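Local coordinates for protein titin (Homo sapiens, PDB 3LCY) that spans the half-sarcomere of striated muscle as a giant filament, whose A-band immunoglobulin domains probably help to scaffold the thick filament and partner proteins, at residues Y127-G140 / T170-F183. Residues are numbered along the deposited sequence; the frame is centred on the assembly and turned at random.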
loop_
_atom_site.group_PDB
_atom_site.type_symbol
_atom_site.label_atom_id
_atom_site.label_comp_id
_atom_site.label_asym_id
_atom_site.label_seq_id
_atom_site.Cartn_x
_atom_site.Cartn_y
_atom_site.Cartn_z
ATOM N N TYR A 127 7.439 3.232 6.190
ATOM C CA TYR A 127 6.427 3.055 7.207
ATOM C C TYR A 127 5.320 2.123 6.779
ATOM O O TYR A 127 5.137 1.845 5.611
ATOM C CB TYR A 127 5.805 4.395 7.572
ATOM C CG TYR A 127 4.836 4.885 6.543
ATOM C CD1 TYR A 127 3.507 4.537 6.600
ATOM C CD2 TYR A 127 5.254 5.674 5.495
ATOM C CE1 TYR A 127 2.638 4.960 5.659
ATOM C CE2 TYR A 127 4.376 6.107 4.556
ATOM C CZ TYR A 127 3.075 5.746 4.647
ATOM O OH TYR A 127 2.186 6.174 3.727
ATOM N N ILE A 128 4.586 1.634 7.760
ATOM C CA ILE A 128 3.424 0.834 7.485
ATOM C C ILE A 128 2.235 1.561 8.089
ATOM O O ILE A 128 2.211 1.835 9.263
ATOM C CB ILE A 128 3.539 -0.574 8.087
ATOM C CG1 ILE A 128 4.527 -1.409 7.292
ATOM C CG2 ILE A 128 2.211 -1.255 8.087
ATOM C CD1 ILE A 128 4.815 -2.729 7.897
ATOM N N GLY A 129 1.247 1.876 7.274
ATOM C CA GLY A 129 0.032 2.474 7.761
ATOM C C GLY A 129 -1.089 2.571 6.759
ATOM O O GLY A 129 -0.932 3.158 5.758
ATOM N N ARG A 130 -2.244 1.992 7.050
ATOM C CA ARG A 130 -3.381 2.093 6.137
ATOM C C ARG A 130 -4.613 2.506 6.928
ATOM O O ARG A 130 -4.878 1.936 7.969
ATOM C CB ARG A 130 -3.615 0.784 5.388
ATOM C CG ARG A 130 -2.612 0.523 4.284
ATOM C CD ARG A 130 -2.446 1.730 3.377
ATOM N NE ARG A 130 -1.580 1.446 2.239
ATOM C CZ ARG A 130 -0.345 1.905 2.097
ATOM N NH1 ARG A 130 0.184 2.683 3.019
ATOM N NH2 ARG A 130 0.359 1.583 1.027
ATOM N N PRO A 131 -5.366 3.499 6.473
ATOM C CA PRO A 131 -5.139 4.251 5.237
ATOM C C PRO A 131 -3.913 5.136 5.341
ATOM O O PRO A 131 -3.427 5.367 6.440
ATOM C CB PRO A 131 -6.384 5.130 5.145
ATOM C CG PRO A 131 -6.868 5.235 6.535
ATOM C CD PRO A 131 -6.617 3.901 7.127
ATOM N N VAL A 132 -3.412 5.628 4.217
ATOM C CA VAL A 132 -2.218 6.443 4.264
ATOM C C VAL A 132 -2.424 7.540 5.289
ATOM O O VAL A 132 -3.403 8.273 5.272
ATOM C CB VAL A 132 -1.941 7.048 2.886
ATOM C CG1 VAL A 132 -0.676 7.867 2.896
ATOM C CG2 VAL A 132 -1.864 5.955 1.859
ATOM N N PRO A 133 -1.459 7.621 6.191
ATOM C CA PRO A 133 -1.452 8.570 7.302
ATOM C C PRO A 133 -0.956 9.966 7.008
ATOM O O PRO A 133 -0.215 10.184 6.064
ATOM C CB PRO A 133 -0.487 7.915 8.279
ATOM C CG PRO A 133 0.483 7.231 7.412
ATOM C CD PRO A 133 -0.254 6.779 6.187
ATOM N N ALA A 134 -1.369 10.910 7.841
ATOM C CA ALA A 134 -0.917 12.267 7.687
ATOM C C ALA A 134 0.525 12.158 8.147
ATOM O O ALA A 134 0.802 11.598 9.199
ATOM C CB ALA A 134 -1.696 13.180 8.581
ATOM N N MET A 135 1.442 12.692 7.361
ATOM C CA MET A 135 2.853 12.625 7.679
ATOM C C MET A 135 3.379 14.010 7.981
ATOM O O MET A 135 3.079 14.960 7.270
ATOM C CB MET A 135 3.615 11.967 6.528
ATOM C CG MET A 135 3.241 10.505 6.329
ATOM S SD MET A 135 3.895 9.708 4.855
ATOM C CE MET A 135 2.645 10.092 3.651
ATOM N N THR A 136 4.149 14.133 9.053
ATOM C CA THR A 136 4.676 15.439 9.429
ATOM C C THR A 136 6.132 15.372 9.893
ATOM O O THR A 136 6.538 14.420 10.562
ATOM C CB THR A 136 3.826 16.084 10.545
ATOM O OG1 THR A 136 2.449 16.120 10.149
ATOM C CG2 THR A 136 4.299 17.497 10.827
ATOM N N TRP A 137 6.908 16.391 9.537
ATOM C CA TRP A 137 8.295 16.495 9.973
ATOM C C TRP A 137 8.503 17.724 10.850
ATOM O O TRP A 137 7.951 18.792 10.581
ATOM C CB TRP A 137 9.238 16.556 8.768
ATOM C CG TRP A 137 9.495 15.225 8.132
ATOM C CD1 TRP A 137 8.790 14.652 7.115
ATOM C CD2 TRP A 137 10.537 14.302 8.466
ATOM N NE1 TRP A 137 9.325 13.428 6.796
ATOM C CE2 TRP A 137 10.401 13.189 7.614
ATOM C CE3 TRP A 137 11.572 14.305 9.408
ATOM C CZ2 TRP A 137 11.255 12.093 7.670
ATOM C CZ3 TRP A 137 12.422 13.216 9.464
ATOM C CH2 TRP A 137 12.259 12.125 8.599
ATOM N N PHE A 138 9.298 17.567 11.902
ATOM C CA PHE A 138 9.613 18.675 12.794
ATOM C C PHE A 138 11.119 18.825 12.964
ATOM O O PHE A 138 11.831 17.841 13.151
ATOM C CB PHE A 138 8.992 18.455 14.178
ATOM C CG PHE A 138 7.488 18.425 14.181
ATOM C CD1 PHE A 138 6.757 19.583 14.395
ATOM C CD2 PHE A 138 6.806 17.236 13.987
ATOM C CE1 PHE A 138 5.373 19.557 14.407
ATOM C CE2 PHE A 138 5.425 17.203 13.998
ATOM C CZ PHE A 138 4.707 18.366 14.208
ATOM N N HIS A 139 11.602 20.059 12.901
ATOM C CA HIS A 139 12.956 20.346 13.344
ATOM C C HIS A 139 12.856 21.194 14.602
ATOM O O HIS A 139 12.568 22.389 14.538
ATOM C CB HIS A 139 13.759 21.068 12.264
ATOM C CG HIS A 139 15.185 21.318 12.643
ATOM N ND1 HIS A 139 15.846 22.482 12.315
ATOM C CD2 HIS A 139 16.076 20.559 13.324
ATOM C CE1 HIS A 139 17.083 22.428 12.775
ATOM N NE2 HIS A 139 17.248 21.272 13.391
ATOM N N GLY A 140 13.093 20.565 15.748
ATOM C CA GLY A 140 12.843 21.205 17.023
ATOM C C GLY A 140 11.348 21.333 17.224
ATOM O O GLY A 140 10.630 20.333 17.253
ATOM N N THR A 170 22.390 25.642 11.228
ATOM C CA THR A 170 21.010 25.555 10.769
ATOM C C THR A 170 20.302 24.192 10.671
ATOM O O THR A 170 19.095 24.125 10.843
ATOM C CB THR A 170 20.866 26.267 9.423
ATOM O OG1 THR A 170 19.515 26.166 8.977
ATOM C CG2 THR A 170 21.775 25.636 8.399
ATOM N N HIS A 171 21.031 23.117 10.392
ATOM C CA HIS A 171 20.404 21.823 10.236
ATOM C C HIS A 171 20.647 20.781 11.289
ATOM O O HIS A 171 19.943 19.837 11.364
ATOM C CB HIS A 171 20.794 21.250 8.886
ATOM C CG HIS A 171 20.250 22.009 7.728
ATOM N ND1 HIS A 171 19.081 21.667 7.112
ATOM C CD2 HIS A 171 20.716 23.081 7.067
ATOM C CE1 HIS A 171 18.840 22.502 6.129
ATOM N NE2 HIS A 171 19.815 23.374 6.089
ATOM N N ALA A 172 21.660 20.956 12.099
ATOM C CA ALA A 172 21.937 20.016 13.180
ATOM C C ALA A 172 20.821 20.040 14.221
ATOM O O ALA A 172 20.105 21.033 14.349
ATOM C CB ALA A 172 23.278 20.324 13.827
ATOM N N GLY A 173 20.669 18.942 14.957
ATOM C CA GLY A 173 19.671 18.870 16.010
ATOM C C GLY A 173 18.713 17.700 15.890
ATOM O O GLY A 173 18.891 16.814 15.052
ATOM N N LYS A 174 17.690 17.698 16.740
ATOM C CA LYS A 174 16.701 16.627 16.753
ATOM C C LYS A 174 15.580 16.865 15.745
ATOM O O LYS A 174 15.096 17.988 15.591
ATOM C CB LYS A 174 16.108 16.457 18.155
ATOM C CG LYS A 174 16.784 15.399 19.014
ATOM C CD LYS A 174 18.066 15.912 19.644
ATOM C CE LYS A 174 18.613 14.914 20.654
ATOM N NZ LYS A 174 19.855 15.404 21.311
ATOM N N TYR A 175 15.178 15.798 15.062
ATOM C CA TYR A 175 14.061 15.849 14.127
ATOM C C TYR A 175 13.003 14.834 14.534
ATOM O O TYR A 175 13.333 13.740 14.991
ATOM C CB TYR A 175 14.534 15.540 12.705
ATOM C CG TYR A 175 15.301 16.657 12.039
ATOM C CD1 TYR A 175 16.602 16.954 12.416
ATOM C CD2 TYR A 175 14.727 17.406 11.018
ATOM C CE1 TYR A 175 17.310 17.971 11.803
ATOM C CE2 TYR A 175 15.426 18.425 10.400
ATOM C CZ TYR A 175 16.717 18.702 10.795
ATOM O OH TYR A 175 17.417 19.716 10.182
ATOM N N LYS A 176 11.734 15.191 14.373
ATOM C CA LYS A 176 10.653 14.251 14.645
ATOM C C LYS A 176 9.810 13.993 13.403
ATOM O O LYS A 176 9.294 14.927 12.786
ATOM C CB LYS A 176 9.747 14.740 15.779
ATOM C CG LYS A 176 8.613 13.766 16.093
ATOM C CD LYS A 176 7.398 14.454 16.697
ATOM C CE LYS A 176 7.646 14.890 18.129
ATOM N NZ LYS A 176 6.415 15.470 18.742
ATOM N N VAL A 177 9.676 12.724 13.039
ATOM C CA VAL A 177 8.772 12.331 11.969
ATOM C C VAL A 177 7.518 11.716 12.580
ATOM O O VAL A 177 7.600 10.789 13.388
ATOM C CB VAL A 177 9.433 11.337 10.998
ATOM C CG1 VAL A 177 10.046 10.174 11.763
ATOM C CG2 VAL A 177 8.420 10.847 9.978
ATOM N N GLN A 178 6.361 12.246 12.212
ATOM C CA GLN A 178 5.101 11.772 12.752
ATOM C C GLN A 178 4.144 11.210 11.716
ATOM O O GLN A 178 3.930 11.805 10.672
ATOM C CB GLN A 178 4.427 12.916 13.500
ATOM C CG GLN A 178 3.445 12.483 14.553
ATOM C CD GLN A 178 3.120 13.597 15.506
ATOM O OE1 GLN A 178 2.619 14.641 15.108
ATOM N NE2 GLN A 178 3.410 13.386 16.778
ATOM N N LEU A 179 3.570 10.059 12.027
ATOM C CA LEU A 179 2.620 9.406 11.147
ATOM C C LEU A 179 1.303 9.222 11.881
ATOM O O LEU A 179 1.279 8.709 12.986
ATOM C CB LEU A 179 3.159 8.049 10.706
ATOM C CG LEU A 179 4.264 8.032 9.653
ATOM C CD1 LEU A 179 5.240 9.147 9.890
ATOM C CD2 LEU A 179 4.984 6.709 9.674
ATOM N N SER A 180 0.202 9.636 11.271
ATOM C CA SER A 180 -1.087 9.467 11.928
ATOM C C SER A 180 -2.288 9.173 11.041
ATOM O O SER A 180 -2.436 9.745 9.974
ATOM C CB SER A 180 -1.437 10.729 12.730
ATOM O OG SER A 180 -0.443 11.069 13.667
ATOM N N ASN A 181 -3.171 8.317 11.531
ATOM C CA ASN A 181 -4.395 7.941 10.837
ATOM C C ASN A 181 -5.524 7.716 11.846
ATOM O O ASN A 181 -5.339 7.935 13.034
ATOM C CB ASN A 181 -4.196 6.766 9.875
ATOM C CG ASN A 181 -4.024 5.449 10.576
ATOM O OD1 ASN A 181 -4.362 5.298 11.736
ATOM N ND2 ASN A 181 -3.506 4.476 9.858
ATOM N N VAL A 182 -6.691 7.301 11.381
ATOM C CA VAL A 182 -7.820 7.087 12.277
ATOM C C VAL A 182 -7.489 6.064 13.353
ATOM O O VAL A 182 -7.908 6.199 14.491
ATOM C CB VAL A 182 -9.069 6.629 11.511
ATOM C CG1 VAL A 182 -9.666 7.780 10.748
ATOM C CG2 VAL A 182 -8.726 5.505 10.574
ATOM N N PHE A 183 -6.752 5.033 12.980
ATOM C CA PHE A 183 -6.337 3.981 13.902
ATOM C C PHE A 183 -5.370 4.404 15.019
ATOM O O PHE A 183 -5.448 3.897 16.128
ATOM C CB PHE A 183 -5.863 2.764 13.125
ATOM C CG PHE A 183 -6.882 2.269 12.159
ATOM C CD1 PHE A 183 -8.133 1.890 12.605
ATOM C CD2 PHE A 183 -6.617 2.219 10.809
ATOM C CE1 PHE A 183 -9.086 1.448 11.727
ATOM C CE2 PHE A 183 -7.573 1.779 9.927
ATOM C CZ PHE A 183 -8.808 1.395 10.387
#
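The imidazole of His139 runs on past the end of its strand, CG trans to the backbone N (chi1 -177°), while Tyr175 sets CG trans to its carbonyl carbon (chi1 -74°), and the two rings meet as an offset stack. Their planes are 17° apart and the centroids 4.2 Å, with His139 CD2 over the rim of the phenol and the Tyr175 hydroxyl above the centre of the imidazole. Both rings are also held at their edges: His139 NE2 donates to Ala172 O at 3.0 Å, an acceptor lying in the imidazole plane, and Tyr175 OH donates to His171 O at 2.8 Å on a carbonyl lone pair. These bonds fasten the end of helix 168-171 to the two strands.

On the same face, Val177 lays CB over the six-membered ring of Trp137, 3.8 Å from CH2, a CH-pi contact in which the side chains run alongside each other. Trp137 NE1 is bonded to Thr159 of the opposing sheet. Further along, Leu179 CD2 reaches Tyr127 CB at 3.2 Å. On the other face, the aliphatic chain of Lys176 flanks the Phe138 ring, CD lying 3.9 Å from CD2.

Between these layers the antiparallel strands 134-139 and 173-180 are joined by paired backbone bonds at Ala134-Ser180, Thr136-Gln178 and Phe138-Lys176. Beyond them, Phe183 brings its ring edge to Arg130 O, CE2 at 3.3 Å, and crosses Pro131. The Asn181 amide is held at both ends, OD1 accepting from Gly184 N and ND2 donating to Ala99 O of strand 88-103.

Strands 134-139 and 173-180 correspond to C and F of an I-set immunoglobulin sandwich, with Trp137 as the characteristic C-strand core tryptophan and Tyr175, bonded four residues back, forming the tyrosine corner.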